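Beta-lactamase OXA-2 (Salmonella typhimurium, PDB 1K38) hydrolyses beta-lactam antibiotics, oxacillin among them, to substituted beta-amino acids as a class D serine beta-lactamase, and so confers antibiotic resistance. Local coordinates at residues His57-Leu62 with Arg170-Leu175; Ile73-Gly78 with Asn87-Leu92; Thr190-Arg195 with Asn220-Leu225; Trp198-Val203 with Phe211-Ile216. All blocks are in the same frame, centred on the assembly; numbering follows the deposited sequence.

Interaction 1 of 4, residues His57-Leu62 with Arg170-Leu175; sequences HTLFAL and RLVKDL
Thr58 and Val172 lie where the two helical segments come nearest, their CA atoms 6.9 Å apart, with the axes passing at 9.9 Å and running roughly antiparallel at 139°. This is buried helix-helix packing in the helical part of the serine beta-lactamase fold. Helix 56-64 follows the Ser-x-x-Lys motif, which holds the predicted nucleophile Ser51 and the carboxylated Lys54; helix 166-175 leads into strand 177-181. No hydrogen bond crosses the interface, and a single methyl, CG2 of Val172, does most of the touching. It is carried toward helix 56-64 beside its own backbone N while CG1 lies anti to that nitrogen (chi1 172°), and it enters between two successive side chains. Leu59 meets it at about a right angle, CD2 reaching Val172 CG2 at 3.5 Å, a tight carbon contact. Thr58 slides past Val172 in the opposite sense, with its CG2 3.6 Å from the same Val172 CG2. The threonine presents this methyl because its hydroxyl is turned the other way, where OG1 is hydrogen-bonded to Tyr104 OH and to the main-chain O of Lys54. Leu175 CD1 also packs on the threonine methyl, 4.1 Å from Thr58 CG2, at roughly a right angle to the direction of the valine. The outer face of helix 166-175 belongs to the dimer: Arg170 and Asp174 form salt bridges with Glu70 and Arg187 of the second subunit. One turn along from Thr58, Leu62 straddles the tip of Leu171, whose CD2 lies 4.0 Å from both Leu62 CD1 and Leu62 CD2.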
# COMPACT_ATOMS: atom_id res chain seq x y z
N HIS A 57 -15.14 0.19 -9.94
CA HIS A 57 -16.26 -0.58 -9.41
C HIS A 57 -16.16 -0.75 -7.89
O HIS A 57 -17.18 -0.75 -7.19
CB HIS A 57 -16.34 -1.95 -10.10
CG HIS A 57 -17.72 -2.54 -10.11
ND1 HIS A 57 -18.01 -3.75 -10.72
CD2 HIS A 57 -18.90 -2.09 -9.60
CE1 HIS A 57 -19.30 -4.02 -10.58
NE2 HIS A 57 -19.86 -3.03 -9.90
N THR A 58 -14.94 -0.91 -7.38
CA THR A 58 -14.77 -1.06 -5.94
C THR A 58 -15.21 0.23 -5.26
O THR A 58 -15.81 0.19 -4.17
CB THR A 58 -13.29 -1.36 -5.57
OG1 THR A 58 -12.89 -2.59 -6.21
CG2 THR A 58 -13.14 -1.52 -4.07
N LEU A 59 -14.93 1.37 -5.88
CA LEU A 59 -15.34 2.66 -5.33
C LEU A 59 -16.87 2.70 -5.31
O LEU A 59 -17.48 3.11 -4.32
CB LEU A 59 -14.79 3.81 -6.16
CG LEU A 59 -13.27 4.00 -6.19
CD1 LEU A 59 -12.91 5.06 -7.22
CD2 LEU A 59 -12.79 4.41 -4.80
N PHE A 60 -17.50 2.27 -6.41
CA PHE A 60 -18.96 2.26 -6.50
C PHE A 60 -19.54 1.42 -5.36
O PHE A 60 -20.47 1.85 -4.67
CB PHE A 60 -19.44 1.61 -7.81
CG PHE A 60 -19.11 2.39 -9.06
CD1 PHE A 60 -18.26 3.49 -9.04
CD2 PHE A 60 -19.64 1.98 -10.28
CE1 PHE A 60 -17.94 4.17 -10.22
CE2 PHE A 60 -19.32 2.65 -11.46
CZ PHE A 60 -18.47 3.74 -11.43
N ALA A 61 -19.00 0.22 -5.20
CA ALA A 61 -19.45 -0.72 -4.17
C ALA A 61 -19.29 -0.20 -2.75
O ALA A 61 -20.17 -0.38 -1.92
CB ALA A 61 -18.72 -2.06 -4.33
N LEU A 62 -18.16 0.43 -2.46
CA LEU A 62 -17.92 0.97 -1.13
C LEU A 62 -18.87 2.14 -0.88
O LEU A 62 -19.44 2.27 0.21
CB LEU A 62 -16.47 1.45 -1.00
CG LEU A 62 -15.40 0.35 -0.90
CD1 LEU A 62 -14.04 0.95 -1.25
CD2 LEU A 62 -15.39 -0.24 0.51
N ARG A 170 -8.34 5.69 -0.99
CA ARG A 170 -7.11 5.14 -0.42
C ARG A 170 -7.17 3.62 -0.32
O ARG A 170 -6.19 2.94 -0.60
CB ARG A 170 -6.84 5.74 0.96
CG ARG A 170 -6.54 7.22 0.92
CD ARG A 170 -5.88 7.71 2.21
NE ARG A 170 -5.69 9.15 2.18
CZ ARG A 170 -4.82 9.78 1.38
NH1 ARG A 170 -4.04 9.10 0.55
NH2 ARG A 170 -4.78 11.11 1.39
N LEU A 171 -8.33 3.08 0.07
CA LEU A 171 -8.47 1.64 0.16
C LEU A 171 -8.25 1.00 -1.21
O LEU A 171 -7.55 -0.01 -1.33
CB LEU A 171 -9.85 1.25 0.70
CG LEU A 171 -10.15 -0.25 0.73
CD1 LEU A 171 -9.03 -1.00 1.44
CD2 LEU A 171 -11.49 -0.49 1.43
N VAL A 172 -8.84 1.58 -2.26
CA VAL A 172 -8.67 1.01 -3.59
C VAL A 172 -7.20 1.07 -4.02
O VAL A 172 -6.69 0.11 -4.59
CB VAL A 172 -9.57 1.73 -4.63
CG1 VAL A 172 -9.22 1.26 -6.04
CG2 VAL A 172 -11.03 1.42 -4.34
N LYS A 173 -6.52 2.18 -3.75
CA LYS A 173 -5.11 2.27 -4.14
C LYS A 173 -4.27 1.24 -3.38
O LYS A 173 -3.26 0.76 -3.88
CB LYS A 173 -4.58 3.69 -3.92
CG LYS A 173 -5.06 4.66 -4.99
CD LYS A 173 -4.49 6.06 -4.84
CE LYS A 173 -5.15 6.81 -3.69
NZ LYS A 173 -4.68 8.23 -3.60
N ASP A 174 -4.70 0.90 -2.17
CA ASP A 174 -3.97 -0.09 -1.40
C ASP A 174 -4.24 -1.48 -1.98
O ASP A 174 -3.32 -2.29 -2.11
CB ASP A 174 -4.38 -0.05 0.07
CG ASP A 174 -3.33 -0.65 0.97
OD1 ASP A 174 -2.51 0.11 1.55
OD2 ASP A 174 -3.31 -1.89 1.05
N LEU A 175 -5.48 -1.75 -2.36
CA LEU A 175 -5.85 -3.04 -2.94
C LEU A 175 -5.08 -3.30 -4.25
O LEU A 175 -4.81 -4.45 -4.61
CB LEU A 175 -7.36 -3.09 -3.20
CG LEU A 175 -8.24 -3.05 -1.94
CD1 LEU A 175 -9.70 -2.90 -2.33
CD2 LEU A 175 -8.03 -4.32 -1.12

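Interaction 2 of 4, residues Ile73-Gly78 with Asn87-Leu92; sequences IFRWDG and NQDQDL
Phe74 and Gln90 exchange two main-chain hydrogen bonds, Phe74 N to Gln90 O at 2.7 Å (172°) and Gln90 N to Phe74 O at 2.9 Å, which make one antiparallel hydrogen-bonded pair. Next along, Asp89 takes over from the backbone. Its OD1 receives Trp76 N at 2.9 Å, met nearly head-on, while OD2 accepts a weak, bent bond from Arg75 NH1 at 3.1 Å as part of a salt bridge. The carboxylate thus holds two successive residues, one by main chain and one by side chain. Arg75 folds back at chi2 (-60°), which brings the rim of its guanidinium to OD2; CG2 of Ile73 lies over one face of that group. The largest packing element is the Trp76 indole, laid over the Asn87-Gln88 peptide. Asn87 CA sits 3.7 Å from the centroid of its five-membered ring, a CH-pi contact, and Gly78 CA lies against the opposite face. The indole NE1 bonds to Val79 O. Beyond the pair, Asp91 is the N-cap of helix 92-97, its OD1 accepting Ser94 N. The single antiparallel bridge Phe74-Gln90 thus joins the two limbs of the surface loop between helices 56-64 and 92-97, next to the N-cap of the latter.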
# COMPACT_ATOMS: atom_id res chain seq x y z
N ILE A 73 -16.18 -10.74 4.22
CA ILE A 73 -15.95 -11.95 3.44
C ILE A 73 -17.19 -12.32 2.63
O ILE A 73 -18.31 -12.27 3.13
CB ILE A 73 -15.59 -13.14 4.37
CG1 ILE A 73 -14.27 -12.85 5.08
CG2 ILE A 73 -15.50 -14.42 3.55
CD1 ILE A 73 -13.85 -13.94 6.05
N PHE A 74 -16.97 -12.67 1.37
CA PHE A 74 -18.05 -13.08 0.49
C PHE A 74 -17.89 -14.58 0.27
O PHE A 74 -16.82 -15.05 -0.11
CB PHE A 74 -18.00 -12.29 -0.81
CG PHE A 74 -18.11 -10.81 -0.60
CD1 PHE A 74 -16.98 -10.05 -0.33
CD2 PHE A 74 -19.35 -10.19 -0.59
CE1 PHE A 74 -17.08 -8.69 -0.05
CE2 PHE A 74 -19.47 -8.82 -0.31
CZ PHE A 74 -18.33 -8.07 -0.03
N ARG A 75 -18.96 -15.32 0.51
CA ARG A 75 -18.94 -16.78 0.40
C ARG A 75 -19.07 -17.36 -1.01
O ARG A 75 -19.97 -17.01 -1.77
CB ARG A 75 -20.04 -17.37 1.29
CG ARG A 75 -19.99 -16.88 2.73
CD ARG A 75 -18.67 -17.22 3.39
NE ARG A 75 -18.54 -16.60 4.71
CZ ARG A 75 -17.49 -16.74 5.50
NH1 ARG A 75 -16.46 -17.49 5.12
NH2 ARG A 75 -17.46 -16.13 6.68
N TRP A 76 -18.14 -18.26 -1.32
CA TRP A 76 -18.10 -18.95 -2.61
C TRP A 76 -19.25 -19.96 -2.66
O TRP A 76 -19.55 -20.62 -1.66
CB TRP A 76 -16.75 -19.67 -2.74
CG TRP A 76 -16.60 -20.58 -3.92
CD1 TRP A 76 -16.87 -20.29 -5.23
CD2 TRP A 76 -16.08 -21.91 -3.91
NE1 TRP A 76 -16.55 -21.36 -6.03
CE2 TRP A 76 -16.06 -22.37 -5.25
CE3 TRP A 76 -15.62 -22.77 -2.90
CZ2 TRP A 76 -15.60 -23.64 -5.61
CZ3 TRP A 76 -15.17 -24.04 -3.26
CH2 TRP A 76 -15.16 -24.46 -4.60
N ASP A 77 -19.91 -20.06 -3.81
CA ASP A 77 -21.04 -20.97 -3.97
C ASP A 77 -20.65 -22.44 -4.17
O ASP A 77 -21.51 -23.31 -4.21
CB ASP A 77 -21.93 -20.53 -5.13
CG ASP A 77 -21.14 -20.29 -6.41
OD1 ASP A 77 -20.15 -21.01 -6.66
OD2 ASP A 77 -21.53 -19.38 -7.18
N GLY A 78 -19.35 -22.71 -4.29
CA GLY A 78 -18.90 -24.07 -4.47
C GLY A 78 -18.78 -24.48 -5.93
O GLY A 78 -18.36 -25.60 -6.23
N ASN A 87 -12.21 -20.15 -6.80
CA ASN A 87 -12.91 -21.21 -6.07
C ASN A 87 -12.65 -21.19 -4.57
O ASN A 87 -12.05 -22.11 -4.02
CB ASN A 87 -12.53 -22.58 -6.63
CG ASN A 87 -12.87 -22.72 -8.11
OD1 ASN A 87 -13.84 -22.14 -8.59
ND2 ASN A 87 -12.08 -23.51 -8.82
N GLN A 88 -13.12 -20.13 -3.91
CA GLN A 88 -12.95 -19.98 -2.47
C GLN A 88 -13.59 -18.68 -1.99
O GLN A 88 -13.90 -17.81 -2.80
CB GLN A 88 -11.46 -19.97 -2.11
CG GLN A 88 -10.68 -18.83 -2.76
CD GLN A 88 -9.21 -18.83 -2.37
OE1 GLN A 88 -8.88 -18.68 -1.20
NE2 GLN A 88 -8.34 -18.98 -3.35
N ASP A 89 -13.79 -18.57 -0.68
CA ASP A 89 -14.37 -17.36 -0.12
C ASP A 89 -13.42 -16.22 -0.47
O ASP A 89 -12.23 -16.44 -0.68
CB ASP A 89 -14.53 -17.47 1.40
CG ASP A 89 -15.50 -18.58 1.79
OD1 ASP A 89 -16.51 -18.77 1.08
OD2 ASP A 89 -15.25 -19.24 2.82
N GLN A 90 -13.94 -15.00 -0.53
CA GLN A 90 -13.11 -13.87 -0.91
C GLN A 90 -13.33 -12.60 -0.10
O GLN A 90 -14.38 -12.40 0.49
CB GLN A 90 -13.40 -13.50 -2.37
CG GLN A 90 -13.51 -14.64 -3.36
CD GLN A 90 -12.23 -14.87 -4.12
OE1 GLN A 90 -11.56 -13.93 -4.53
NE2 GLN A 90 -11.88 -16.14 -4.32
N ASP A 91 -12.30 -11.77 -0.08
CA ASP A 91 -12.40 -10.45 0.53
C ASP A 91 -12.03 -9.53 -0.62
O ASP A 91 -11.71 -10.01 -1.71
CB ASP A 91 -11.45 -10.25 1.74
CG ASP A 91 -10.01 -10.68 1.48
OD1 ASP A 91 -9.56 -10.70 0.32
OD2 ASP A 91 -9.32 -10.97 2.48
N LEU A 92 -12.11 -8.22 -0.43
CA LEU A 92 -11.79 -7.31 -1.53
C LEU A 92 -10.41 -7.49 -2.14
O LEU A 92 -10.26 -7.41 -3.35
CB LEU A 92 -11.94 -5.86 -1.09
CG LEU A 92 -13.36 -5.30 -1.03
CD1 LEU A 92 -13.30 -3.87 -0.54
CD2 LEU A 92 -14.03 -5.37 -2.40

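Interaction 3 of 4, residues Thr190-Arg195 with Asn220-Leu225; sequences TGWEGR and NRMDDL. With FMT (formic acid), chain C.
Leu225 and Trp192 form the close-packed part of this contact. CD2 of the leucine sits over the indole, 3.6 Å from the centroid of the five-membered ring and 14° off its normal, a CH-pi contact made as the two side chains cross at about a right angle. Gly194 N lies against the opposite face, so the ring is sandwiched between its own turn and the residue that leads into helix 226-238. CG anti to the backbone N (chi1 -176°) carries the indole across toward 220-225, and NE1 finds its hydrogen-bond partner in Thr218 OG1. Strand 184-192 ends here. Lys189, Thr190 and Gly191 on it form the Lys-Thr-Gly motif of serine beta-lactamases, a substrate-binding site by similarity, and Thr190 OG1 donates to O2 of a formic acid, probably from the crystallisation liquor, at 2.7 Å; Ser99 and Arg228 also hydrogen-bond it. Within 220-225 the buried Asp224 braces the turn, taking Asn220 N and, on the syn lone pair of OD1, Asn220 ND2; it also pairs with Lys227. Toward solvent the grip slackens. Met222 SD lies obliquely 5.4 Å from the centroid of the six-membered ring, a Met-aromatic contact, while its CE methyl touches Trp192 CZ3 at 3.7 Å. Arg221, bent at chi2, reaches over to Gly194 O with NH1 at 2.9 Å. The oxygen is in the guanidinium plane, yet the donor stands 58° out of the carbonyl plane.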
# COMPACT_ATOMS: atom_id res chain seq x y z
N THR A 190 -4.90 -5.90 -13.84
CA THR A 190 -4.96 -6.55 -15.14
C THR A 190 -6.40 -6.70 -15.58
O THR A 190 -7.34 -6.57 -14.78
CB THR A 190 -4.36 -7.96 -15.09
OG1 THR A 190 -5.01 -8.70 -14.05
CG2 THR A 190 -2.88 -7.91 -14.82
N GLY A 191 -6.58 -6.97 -16.87
CA GLY A 191 -7.90 -7.18 -17.42
C GLY A 191 -7.80 -8.07 -18.64
O GLY A 191 -6.80 -8.04 -19.36
N TRP A 192 -8.83 -8.90 -18.86
CA TRP A 192 -8.89 -9.78 -20.02
C TRP A 192 -10.32 -10.22 -20.24
O TRP A 192 -10.97 -10.73 -19.33
CB TRP A 192 -8.02 -11.03 -19.84
CG TRP A 192 -8.00 -11.91 -21.06
CD1 TRP A 192 -7.69 -11.53 -22.34
CD2 TRP A 192 -8.30 -13.31 -21.13
NE1 TRP A 192 -7.77 -12.60 -23.19
CE2 TRP A 192 -8.14 -13.71 -22.47
CE3 TRP A 192 -8.69 -14.27 -20.18
CZ2 TRP A 192 -8.36 -15.03 -22.90
CZ3 TRP A 192 -8.90 -15.58 -20.60
CH2 TRP A 192 -8.73 -15.95 -21.94
N GLU A 193 -10.83 -10.02 -21.46
CA GLU A 193 -12.19 -10.44 -21.75
C GLU A 193 -12.25 -11.45 -22.89
O GLU A 193 -13.31 -11.67 -23.47
CB GLU A 193 -13.08 -9.23 -22.04
CG GLU A 193 -12.47 -8.16 -22.93
CD GLU A 193 -12.19 -8.65 -24.33
OE1 GLU A 193 -11.28 -9.48 -24.49
OE2 GLU A 193 -12.89 -8.20 -25.26
N GLY A 194 -11.11 -12.06 -23.20
CA GLY A 194 -11.07 -13.06 -24.25
C GLY A 194 -10.19 -12.76 -25.45
O GLY A 194 -9.43 -13.62 -25.88
N ARG A 195 -10.28 -11.55 -25.98
CA ARG A 195 -9.48 -11.19 -27.16
C ARG A 195 -8.65 -9.93 -26.95
O ARG A 195 -7.83 -9.58 -27.79
CB ARG A 195 -10.39 -10.98 -28.37
CG ARG A 195 -11.34 -9.80 -28.23
CD ARG A 195 -12.79 -10.26 -28.23
NE ARG A 195 -13.06 -11.19 -27.14
CZ ARG A 195 -14.15 -11.95 -27.05
NH1 ARG A 195 -14.31 -12.76 -26.02
NH2 ARG A 195 -15.07 -11.89 -28.00
N ASN A 220 -3.72 -15.71 -28.91
CA ASN A 220 -3.39 -17.00 -28.30
C ASN A 220 -4.09 -17.15 -26.95
O ASN A 220 -3.73 -18.00 -26.14
CB ASN A 220 -1.88 -17.13 -28.14
CG ASN A 220 -1.15 -16.96 -29.46
OD1 ASN A 220 -1.40 -17.69 -30.42
ND2 ASN A 220 -0.25 -15.99 -29.52
N ARG A 221 -5.09 -16.30 -26.73
CA ARG A 221 -5.89 -16.32 -25.52
C ARG A 221 -5.05 -16.30 -24.24
O ARG A 221 -4.25 -15.39 -24.03
CB ARG A 221 -6.82 -17.54 -25.55
CG ARG A 221 -7.57 -17.71 -26.87
CD ARG A 221 -8.46 -16.51 -27.22
NE ARG A 221 -9.18 -16.72 -28.47
CZ ARG A 221 -9.97 -15.82 -29.05
NH1 ARG A 221 -10.17 -14.63 -28.48
NH2 ARG A 221 -10.58 -16.11 -30.19
N MET A 222 -5.23 -17.30 -23.37
CA MET A 222 -4.49 -17.35 -22.12
C MET A 222 -2.97 -17.30 -22.27
O MET A 222 -2.28 -16.72 -21.44
CB MET A 222 -4.87 -18.59 -21.31
CG MET A 222 -6.29 -18.59 -20.79
SD MET A 222 -6.36 -18.91 -19.01
CE MET A 222 -6.43 -17.24 -18.39
N ASP A 223 -2.46 -17.91 -23.34
CA ASP A 223 -1.02 -17.94 -23.58
C ASP A 223 -0.39 -16.57 -23.83
O ASP A 223 0.83 -16.43 -23.80
CB ASP A 223 -0.69 -18.87 -24.75
CG ASP A 223 -1.05 -20.32 -24.47
OD1 ASP A 223 -0.73 -20.81 -23.37
OD2 ASP A 223 -1.65 -20.96 -25.36
N ASP A 224 -1.22 -15.55 -24.09
CA ASP A 224 -0.70 -14.20 -24.34
C ASP A 224 -0.74 -13.30 -23.11
O ASP A 224 -0.14 -12.24 -23.11
CB ASP A 224 -1.49 -13.49 -25.44
CG ASP A 224 -1.20 -14.02 -26.82
OD1 ASP A 224 -0.12 -14.62 -27.02
OD2 ASP A 224 -2.05 -13.82 -27.72
N LEU A 225 -1.44 -13.73 -22.06
CA LEU A 225 -1.58 -12.90 -20.88
C LEU A 225 -0.28 -12.45 -20.20
O LEU A 225 -0.21 -11.34 -19.69
CB LEU A 225 -2.50 -13.59 -19.86
CG LEU A 225 -3.90 -13.86 -20.43
CD1 LEU A 225 -4.81 -14.37 -19.33
CD2 LEU A 225 -4.48 -12.58 -21.04
C FMT C . -7.54 -10.56 -16.00
O1 FMT C . -6.32 -11.18 -16.64
O2 FMT C . -7.27 -10.12 -14.55

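Interaction 4 of 4, residues Trp198-Val203 with Phe211-Ile216; sequences WWVGWV and FFALNI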
# COMPACT_ATOMS: atom_id res chain seq x y z
N TRP A 198 -5.42 -6.12 -20.80
CA TRP A 198 -4.95 -4.84 -20.25
C TRP A 198 -4.03 -4.98 -19.05
O TRP A 198 -4.02 -5.99 -18.35
CB TRP A 198 -6.10 -4.01 -19.66
CG TRP A 198 -7.17 -3.47 -20.53
CD1 TRP A 198 -8.36 -4.06 -20.83
CD2 TRP A 198 -7.23 -2.14 -21.05
NE1 TRP A 198 -9.17 -3.18 -21.50
CE2 TRP A 198 -8.51 -1.99 -21.65
CE3 TRP A 198 -6.34 -1.05 -21.07
CZ2 TRP A 198 -8.91 -0.80 -22.27
CZ3 TRP A 198 -6.75 0.13 -21.68
CH2 TRP A 198 -8.02 0.25 -22.27
N TRP A 199 -3.26 -3.92 -18.81
CA TRP A 199 -2.49 -3.78 -17.58
C TRP A 199 -2.39 -2.27 -17.46
O TRP A 199 -1.84 -1.59 -18.33
CB TRP A 199 -1.10 -4.42 -17.58
CG TRP A 199 -0.64 -4.63 -16.13
CD1 TRP A 199 -1.43 -4.98 -15.07
CD2 TRP A 199 0.70 -4.54 -15.62
NE1 TRP A 199 -0.67 -5.13 -13.93
CE2 TRP A 199 0.64 -4.87 -14.24
CE3 TRP A 199 1.94 -4.23 -16.18
CZ2 TRP A 199 1.77 -4.89 -13.42
CZ3 TRP A 199 3.07 -4.25 -15.37
CH2 TRP A 199 2.98 -4.58 -14.01
N VAL A 200 -3.00 -1.74 -16.40
CA VAL A 200 -2.98 -0.30 -16.16
C VAL A 200 -2.61 -0.06 -14.71
O VAL A 200 -2.86 -0.91 -13.85
CB VAL A 200 -4.35 0.35 -16.47
CG1 VAL A 200 -4.80 -0.05 -17.87
CG2 VAL A 200 -5.39 -0.06 -15.43
N GLY A 201 -2.02 1.10 -14.44
CA GLY A 201 -1.63 1.42 -13.08
C GLY A 201 -0.53 2.44 -13.06
O GLY A 201 -0.44 3.26 -13.97
N TRP A 202 0.31 2.40 -12.04
CA TRP A 202 1.42 3.34 -11.95
C TRP A 202 2.45 2.87 -10.94
O TRP A 202 2.18 1.98 -10.12
CB TRP A 202 0.93 4.75 -11.57
CG TRP A 202 0.40 4.92 -10.15
CD1 TRP A 202 1.14 5.13 -9.01
CD2 TRP A 202 -0.98 4.96 -9.75
NE1 TRP A 202 0.30 5.30 -7.93
CE2 TRP A 202 -1.00 5.21 -8.35
CE3 TRP A 202 -2.19 4.82 -10.42
CZ2 TRP A 202 -2.19 5.31 -7.62
CZ3 TRP A 202 -3.39 4.93 -9.70
CH2 TRP A 202 -3.37 5.17 -8.31
N VAL A 203 3.64 3.43 -11.03
CA VAL A 203 4.69 3.11 -10.08
C VAL A 203 5.08 4.45 -9.45
O VAL A 203 5.37 5.42 -10.15
CB VAL A 203 5.92 2.46 -10.77
CG1 VAL A 203 6.48 3.37 -11.84
CG2 VAL A 203 6.97 2.13 -9.72
N PHE A 211 2.62 6.75 -14.64
CA PHE A 211 1.40 6.03 -14.98
C PHE A 211 1.52 5.29 -16.30
O PHE A 211 2.24 5.72 -17.19
CB PHE A 211 0.22 7.00 -15.09
CG PHE A 211 -0.05 7.76 -13.84
CD1 PHE A 211 0.70 8.90 -13.52
CD2 PHE A 211 -1.02 7.33 -12.95
CE1 PHE A 211 0.48 9.58 -12.33
CE2 PHE A 211 -1.24 8.00 -11.75
CZ PHE A 211 -0.49 9.14 -11.44
N PHE A 212 0.83 4.16 -16.40
CA PHE A 212 0.85 3.39 -17.64
C PHE A 212 -0.49 2.74 -17.91
O PHE A 212 -1.26 2.43 -16.99
CB PHE A 212 1.94 2.30 -17.60
CG PHE A 212 1.72 1.26 -16.55
CD1 PHE A 212 2.31 1.39 -15.30
CD2 PHE A 212 0.94 0.14 -16.81
CE1 PHE A 212 2.11 0.42 -14.31
CE2 PHE A 212 0.73 -0.84 -15.83
CZ PHE A 212 1.32 -0.69 -14.58
N ALA A 213 -0.76 2.54 -19.19
CA ALA A 213 -1.98 1.89 -19.62
C ALA A 213 -1.66 1.20 -20.93
O ALA A 213 -1.39 1.85 -21.94
CB ALA A 213 -3.11 2.91 -19.80
N LEU A 214 -1.66 -0.13 -20.89
CA LEU A 214 -1.37 -0.93 -22.06
C LEU A 214 -2.49 -1.91 -22.36
O LEU A 214 -3.13 -2.42 -21.46
CB LEU A 214 -0.08 -1.74 -21.87
CG LEU A 214 0.20 -2.91 -22.85
CD1 LEU A 214 1.69 -3.10 -23.00
CD2 LEU A 214 -0.46 -4.21 -22.35
N ASN A 215 -2.75 -2.12 -23.65
CA ASN A 215 -3.69 -3.16 -24.03
C ASN A 215 -3.12 -3.81 -25.27
O ASN A 215 -2.40 -3.18 -26.05
CB ASN A 215 -5.15 -2.67 -24.21
CG ASN A 215 -5.36 -1.70 -25.35
OD1 ASN A 215 -5.08 -2.00 -26.51
ND2 ASN A 215 -5.88 -0.52 -25.02
N ILE A 216 -3.38 -5.11 -25.40
CA ILE A 216 -2.89 -5.89 -26.53
C ILE A 216 -3.95 -6.89 -26.94
O ILE A 216 -4.78 -7.29 -26.14
CB ILE A 216 -1.62 -6.70 -26.19
CG1 ILE A 216 -1.86 -7.55 -24.93
CG2 ILE A 216 -0.43 -5.77 -26.01
CD1 ILE A 216 -0.75 -8.56 -24.65
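Trp198, facing Asn215 in a non-hydrogen-bonded pair, lays its indole beside that side chain: Asn215 CB is 4.0 Å from the centroid of the six-membered ring in a CH-pi contact, and the amide stands almost upright on the ring, the planes 84° apart. The polar ends of the two turn to other partners, Trp198 NE1 to Ser48 O and Asn215 OD1 to Arg42 NE. At Trp199 the backbone bonds begin, Trp199 N to Leu214 O and Leu214 N to Trp199 O, each 3.0 Å. The Trp199 indole receives Phe212 CE2 over one face, 3.6 Å from CE3, with the rings inclined at 48°. Val200 then faces Ala213, CG1 touching CB at 3.9 Å. Gly201 forms the second hydrogen-bonded pair with Phe212, whose phenyl ring, with CG between backbone N and carbonyl carbon (chi1 64°), folds back across the glycine; Gly201 CA is 4.2 Å from the ring centroid. Trp202 lies alongside Phe211, its CB 3.5 Å from Phe211 CD2. These strands, 196-205 and 208-217, are an antiparallel hairpin in the middle of the sheet, bordered by strand 184-192 next to the first and strand 21-27 next to the second. Helix 226-238 packs on the face of Trp199, Phe212 and Leu214, whereas helix 147-158 packs on that of Trp198, Trp202, Phe211 and Ala213.

Overall arrangement
Interactions 1 and 4 are buried, interactions 2 and 3 lie at the surface, and the chemistry follows. The helix pair of interaction 1 relies on methyl packing alone, whereas the hairpin of interaction 4 combines a main-chain ladder with aromatic rings. Both surface contacts pair a packed tryptophan face (main chain over Trp76, a leucine methyl over Trp192) with an arginine, salt-bridged to Asp89 in one and bonded to a main-chain oxygen in the other. Interaction 2 is nested within the chain closed by interaction 1 and meets it through Leu92, which packs on Thr58 and Leu175. Interactions 3 and 4 share the sheet: Gly191 O probably bonds to Trp198 N, and Thr190 packs on Trp199. Lys173 against Trp202 joins interaction 1 to interaction 4.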